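Local coordinates for protein putative glycosylhydrolase (Parabacteroides distasonis, PDB 3S5Q) that is a putative glycosyl hydrolase with a concanavalin A-like fold, of the 3-keto-disaccharide hydrolase family, whose substrate is not established, at residues S158-N170 and E175-M187. Sequence-based numbering, arbitrary orientation.
With EDO (1,2-ethanediol), chain H; EDO (1,2-ethanediol), chain E; EDO (1,2-ethanediol), chain G.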
loop_
_atom_site.group_PDB
_atom_site.type_symbol
_atom_site.label_atom_id
_atom_site.label_comp_id
_atom_site.label_asym_id
_atom_site.label_seq_id
_atom_site.Cartn_x
_atom_site.Cartn_y
_atom_site.Cartn_z
ATOM N N SER A 158 -0.000 1.161 -13.655
ATOM C CA SER A 158 -1.165 1.910 -14.117
ATOM C C SER A 158 -2.144 0.819 -14.516
ATOM O O SER A 158 -1.810 -0.064 -15.319
ATOM C CB SER A 158 -0.845 2.813 -15.300
ATOM O OG SER A 158 -1.926 3.715 -15.552
ATOM N N ALA A 159 -3.325 0.840 -13.920
ATOM C CA ALA A 159 -4.306 -0.190 -14.163
ATOM C C ALA A 159 -5.715 0.396 -14.190
ATOM O O ALA A 159 -6.065 1.281 -13.388
ATOM C CB ALA A 159 -4.128 -1.338 -13.089
ATOM N N ASN A 160 -6.505 -0.045 -15.169
ATOM C CA ASN A 160 -7.926 0.289 -15.229
ATOM C C ASN A 160 -8.722 -0.965 -14.820
ATOM O O ASN A 160 -8.722 -1.976 -15.555
ATOM C CB ASN A 160 -8.267 0.729 -16.642
ATOM C CG ASN A 160 -9.749 0.943 -16.858
ATOM O OD1 ASN A 160 -10.558 1.011 -15.909
ATOM N ND2 ASN A 160 -10.119 1.069 -18.131
ATOM N N LEU A 161 -9.353 -0.892 -13.642
ATOM C CA LEU A 161 -9.973 -2.053 -13.006
ATOM C C LEU A 161 -11.100 -2.612 -13.862
ATOM O O LEU A 161 -11.434 -3.778 -13.739
ATOM C CB LEU A 161 -10.489 -1.741 -11.587
ATOM C CG LEU A 161 -9.457 -1.389 -10.484
ATOM C CD1 LEU A 161 -10.233 -1.107 -9.195
ATOM C CD2 LEU A 161 -8.374 -2.448 -10.264
ATOM N N ALA A 162 -11.620 -1.794 -14.773
ATOM C CA ALA A 162 -12.635 -2.240 -15.714
ATOM C C ALA A 162 -12.185 -3.409 -16.596
ATOM O O ALA A 162 -13.021 -4.138 -17.079
ATOM C CB ALA A 162 -13.126 -1.075 -16.584
ATOM N N ASP A 163 -10.873 -3.558 -16.812
ATOM C CA ASP A 163 -10.307 -4.648 -17.612
ATOM C C ASP A 163 -10.423 -6.025 -16.910
ATOM O O ASP A 163 -10.371 -7.062 -17.566
ATOM C CB ASP A 163 -8.824 -4.375 -17.929
ATOM C CG ASP A 163 -8.598 -3.122 -18.773
ATOM O OD1 ASP A 163 -9.559 -2.556 -19.318
ATOM O OD2 ASP A 163 -7.430 -2.722 -18.904
ATOM N N TRP A 164 -10.554 -6.023 -15.579
ATOM C CA TRP A 164 -10.638 -7.239 -14.786
ATOM C C TRP A 164 -12.065 -7.791 -14.738
ATOM O O TRP A 164 -12.712 -7.797 -13.693
ATOM C CB TRP A 164 -10.069 -7.009 -13.404
ATOM C CG TRP A 164 -8.556 -7.199 -13.396
ATOM C CD1 TRP A 164 -7.885 -8.325 -13.043
ATOM C CD2 TRP A 164 -7.554 -6.259 -13.850
ATOM N NE1 TRP A 164 -6.515 -8.149 -13.212
ATOM C CE2 TRP A 164 -6.292 -6.890 -13.718
ATOM C CE3 TRP A 164 -7.606 -4.958 -14.371
ATOM C CZ2 TRP A 164 -5.077 -6.242 -14.064
ATOM C CZ3 TRP A 164 -6.426 -4.334 -14.740
ATOM C CH2 TRP A 164 -5.172 -4.972 -14.575
ATOM N N THR A 165 -12.554 -8.274 -15.879
ATOM C CA THR A 165 -13.911 -8.819 -15.947
ATOM C C THR A 165 -14.029 -10.245 -15.364
ATOM O O THR A 165 -15.141 -10.703 -15.043
ATOM C CB THR A 165 -14.434 -8.790 -17.384
ATOM O OG1 THR A 165 -13.484 -9.393 -18.254
ATOM C CG2 THR A 165 -14.674 -7.360 -17.799
ATOM N N SER A 166 -12.892 -10.921 -15.217
ATOM C CA SER A 166 -12.812 -12.240 -14.507
ATOM C C SER A 166 -12.309 -12.109 -13.068
ATOM O O SER A 166 -11.350 -11.364 -12.830
ATOM C CB SER A 166 -11.880 -13.213 -15.260
ATOM O OG SER A 166 -11.644 -14.444 -14.533
ATOM N N GLY A 167 -12.940 -12.843 -12.128
ATOM C CA GLY A 167 -12.431 -13.007 -10.754
ATOM C C GLY A 167 -11.280 -13.992 -10.578
ATOM O O GLY A 167 -10.626 -14.037 -9.498
ATOM N N THR A 168 -11.012 -14.764 -11.623
ATOM C CA THR A 168 -9.999 -15.843 -11.587
ATOM C C THR A 168 -8.801 -15.716 -12.527
ATOM O O THR A 168 -7.763 -16.379 -12.313
ATOM C CB THR A 168 -10.677 -17.178 -11.910
ATOM O OG1 THR A 168 -11.185 -17.145 -13.256
ATOM C CG2 THR A 168 -11.853 -17.480 -10.877
ATOM N N THR A 169 -8.962 -14.928 -13.593
ATOM C CA THR A 169 -7.982 -14.826 -14.675
ATOM C C THR A 169 -7.687 -13.343 -14.961
ATOM O O THR A 169 -8.620 -12.555 -15.181
ATOM C CB THR A 169 -8.523 -15.546 -15.972
ATOM O OG1 THR A 169 -8.934 -16.862 -15.611
ATOM C CG2 THR A 169 -7.440 -15.602 -17.107
ATOM N N ASN A 170 -6.402 -12.966 -14.882
ATOM C CA ASN A 170 -5.955 -11.632 -15.282
ATOM C C ASN A 170 -6.116 -11.445 -16.794
ATOM O O ASN A 170 -6.145 -12.442 -17.544
ATOM C CB ASN A 170 -4.510 -11.400 -14.814
ATOM C CG ASN A 170 -4.391 -11.324 -13.287
ATOM O OD1 ASN A 170 -5.169 -10.614 -12.660
ATOM N ND2 ASN A 170 -3.422 -12.059 -12.682
ATOM N N GLU A 175 -3.049 -16.440 -13.483
ATOM C CA GLU A 175 -3.950 -16.772 -12.368
ATOM C C GLU A 175 -4.084 -15.658 -11.363
ATOM O O GLU A 175 -3.116 -15.001 -11.010
ATOM C CB GLU A 175 -3.434 -18.012 -11.598
ATOM C CG GLU A 175 -3.741 -19.375 -12.256
ATOM C CD GLU A 175 -5.215 -19.704 -12.318
ATOM O OE1 GLU A 175 -5.997 -19.002 -11.664
ATOM O OE2 GLU A 175 -5.598 -20.661 -13.020
ATOM N N ILE A 176 -5.299 -15.498 -10.882
ATOM C CA ILE A 176 -5.589 -14.631 -9.759
ATOM C C ILE A 176 -5.641 -15.568 -8.536
ATOM O O ILE A 176 -6.128 -16.673 -8.644
ATOM C CB ILE A 176 -6.906 -13.888 -9.971
ATOM C CG1 ILE A 176 -6.762 -12.941 -11.188
ATOM C CG2 ILE A 176 -7.338 -13.115 -8.669
ATOM C CD1 ILE A 176 -8.096 -12.124 -11.519
ATOM N N PRO A 177 -5.062 -15.152 -7.394
ATOM C CA PRO A 177 -5.162 -16.011 -6.215
ATOM C C PRO A 177 -6.597 -16.400 -5.898
ATOM O O PRO A 177 -7.514 -15.563 -6.030
ATOM C CB PRO A 177 -4.523 -15.175 -5.090
ATOM C CG PRO A 177 -3.550 -14.277 -5.815
ATOM C CD PRO A 177 -4.253 -13.939 -7.127
ATOM N N GLU A 178 -6.765 -17.672 -5.531
ATOM C CA GLU A 178 -8.088 -18.287 -5.297
ATOM C C GLU A 178 -8.916 -17.519 -4.278
ATOM O O GLU A 178 -10.156 -17.472 -4.364
ATOM C CB GLU A 178 -7.960 -19.744 -4.798
ATOM N N TRP A 179 -8.211 -16.927 -3.313
ATOM C CA TRP A 179 -8.809 -16.205 -2.199
ATOM C C TRP A 179 -9.170 -14.729 -2.527
ATOM O O TRP A 179 -9.626 -13.998 -1.642
ATOM C CB TRP A 179 -7.863 -16.315 -0.963
ATOM C CG TRP A 179 -6.509 -15.693 -1.131
ATOM C CD1 TRP A 179 -6.157 -14.392 -0.853
ATOM C CD2 TRP A 179 -5.308 -16.338 -1.575
ATOM N NE1 TRP A 179 -4.828 -14.180 -1.148
ATOM C CE2 TRP A 179 -4.275 -15.356 -1.575
ATOM C CE3 TRP A 179 -5.015 -17.621 -2.022
ATOM C CZ2 TRP A 179 -2.974 -15.629 -1.986
ATOM C CZ3 TRP A 179 -3.663 -17.911 -2.414
ATOM C CH2 TRP A 179 -2.684 -16.930 -2.391
ATOM N N LEU A 180 -8.963 -14.308 -3.792
ATOM C CA LEU A 180 -9.363 -12.991 -4.288
ATOM C C LEU A 180 -10.351 -13.179 -5.463
ATOM O O LEU A 180 -9.993 -12.935 -6.623
ATOM C CB LEU A 180 -8.130 -12.172 -4.734
ATOM C CG LEU A 180 -7.004 -11.957 -3.699
ATOM C CD1 LEU A 180 -5.787 -11.224 -4.353
ATOM C CD2 LEU A 180 -7.539 -11.205 -2.471
ATOM N N PRO A 181 -11.584 -13.641 -5.158
ATOM C CA PRO A 181 -12.457 -14.167 -6.223
ATOM C C PRO A 181 -13.313 -13.129 -6.956
ATOM O O PRO A 181 -13.919 -13.469 -7.964
ATOM C CB PRO A 181 -13.354 -15.199 -5.479
ATOM C CG PRO A 181 -13.356 -14.767 -4.038
ATOM C CD PRO A 181 -12.033 -14.048 -3.809
ATOM N N ILE A 182 -13.400 -11.897 -6.454
ATOM C CA ILE A 182 -14.345 -10.959 -7.022
ATOM C C ILE A 182 -13.712 -10.271 -8.210
ATOM O O ILE A 182 -12.628 -9.740 -8.070
ATOM C CB ILE A 182 -14.810 -9.886 -6.002
ATOM C CG1 ILE A 182 -15.145 -10.531 -4.633
ATOM C CG2 ILE A 182 -15.988 -9.056 -6.614
ATOM C CD1 ILE A 182 -16.154 -11.625 -4.694
ATOM N N PRO A 183 -14.398 -10.249 -9.383
ATOM C CA PRO A 183 -13.833 -9.596 -10.546
ATOM C C PRO A 183 -13.548 -8.151 -10.164
ATOM O O PRO A 183 -14.419 -7.485 -9.618
ATOM C CB PRO A 183 -14.957 -9.701 -11.600
ATOM C CG PRO A 183 -15.719 -10.846 -11.197
ATOM C CD PRO A 183 -15.694 -10.853 -9.692
ATOM N N TYR A 184 -12.319 -7.691 -10.338
ATOM C CA TYR A 184 -12.026 -6.335 -9.886
ATOM C C TYR A 184 -12.759 -5.277 -10.687
ATOM O O TYR A 184 -12.901 -4.148 -10.189
ATOM C CB TYR A 184 -10.543 -6.060 -9.884
ATOM C CG TYR A 184 -9.827 -6.488 -8.640
ATOM C CD1 TYR A 184 -10.396 -7.371 -7.713
ATOM C CD2 TYR A 184 -8.539 -6.025 -8.402
ATOM C CE1 TYR A 184 -9.685 -7.757 -6.566
ATOM C CE2 TYR A 184 -7.830 -6.400 -7.256
ATOM C CZ TYR A 184 -8.405 -7.266 -6.359
ATOM O OH TYR A 184 -7.664 -7.611 -5.266
ATOM N N ALA A 185 -13.276 -5.623 -11.879
ATOM C CA ALA A 185 -14.200 -4.709 -12.625
ATOM C C ALA A 185 -15.493 -4.430 -11.872
ATOM O O ALA A 185 -16.152 -3.406 -12.117
ATOM C CB ALA A 185 -14.521 -5.250 -14.045
ATOM N N ASN A 186 -15.855 -5.334 -10.959
ATOM C CA ASN A 186 -17.102 -5.216 -10.166
ATOM C C ASN A 186 -16.951 -4.671 -8.721
ATOM O O ASN A 186 -17.929 -4.587 -7.950
ATOM C CB ASN A 186 -17.780 -6.588 -10.142
ATOM C CG ASN A 186 -18.256 -7.046 -11.540
ATOM O OD1 ASN A 186 -18.295 -6.259 -12.497
ATOM N ND2 ASN A 186 -18.657 -8.314 -11.643
HETATM N N MSE A 187 -15.710 -4.344 -8.344
HETATM C CA MSE A 187 -15.360 -3.822 -7.034
HETATM C C MSE A 187 -15.761 -2.349 -6.920
HETATM O O MSE A 187 -15.414 -1.557 -7.799
HETATM C CB MSE A 187 -13.851 -3.959 -6.820
HETATM C CG MSE A 187 -13.339 -5.433 -6.726
HETATM SE SE MSE A 187 -13.996 -6.351 -5.176
HETATM C CE MSE A 187 -12.824 -5.753 -3.848
HETATM C C1 EDO H . -10.261 -11.769 -19.418
HETATM O O1 EDO H . -9.888 -10.568 -18.788
HETATM C C2 EDO H . -9.701 -12.926 -18.610
HETATM O O2 EDO H . -8.373 -13.177 -19.043
HETATM C C1 EDO E . 2.825 1.671 -16.013
HETATM O O1 EDO E . 2.944 2.857 -16.833
HETATM C C2 EDO E . 2.487 0.381 -16.779
HETATM O O2 EDO E . 1.787 -0.556 -15.935
HETATM C C1 EDO G . -14.352 -13.424 -18.741
HETATM O O1 EDO G . -13.836 -12.111 -18.941
HETATM C C2 EDO G . -13.542 -14.468 -19.520
HETATM O O2 EDO G . -12.940 -15.457 -18.741
HETATM O O HOH W 1 -10.336 -9.663 -10.841
HETATM O O HOH W 2 -9.535 -15.900 -7.883
#
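I176 sets CG1 anti to its own carbonyl carbon (chi1 -65°) and extends to CD1 (chi2 179°), which carries the branch past the amide of N170 to the W164 ring. CG1 packs 3.2 Å from N170 OD1, and CD1 reaches the indole edge, 4.1 Å from W164 CD1. W164 NE1 donates in its ring plane to N170 OD1 (2.9 Å), which helps set the rotation of both flat groups, while N170 ND2 is bonded to G119 O and T174 OG1. Two backbone bonds join the loop arms: I176 N to T168 O (3.0 Å) and A185 N to W164 O (2.9 Å). Between them, G167 packs its CA against P181 O (3.2 Å, a CH...O contact) and its N against P183 CG. A water accepts from Y184 N and donates to S166 O, and S166 OG accepts from T168 N and T169 N, an ST turn and ST motif. W164 CB meets Y184 CB at 3.7 Å, and H120 stacks on the Y184 ring. The long loop between strands 154-160 and 192-195 thus folds back on itself with little regular structure, its arms pinned by backbone bonds and a bridging water, while the indole-amide bond orders the 158-170 arm against which I176 packs.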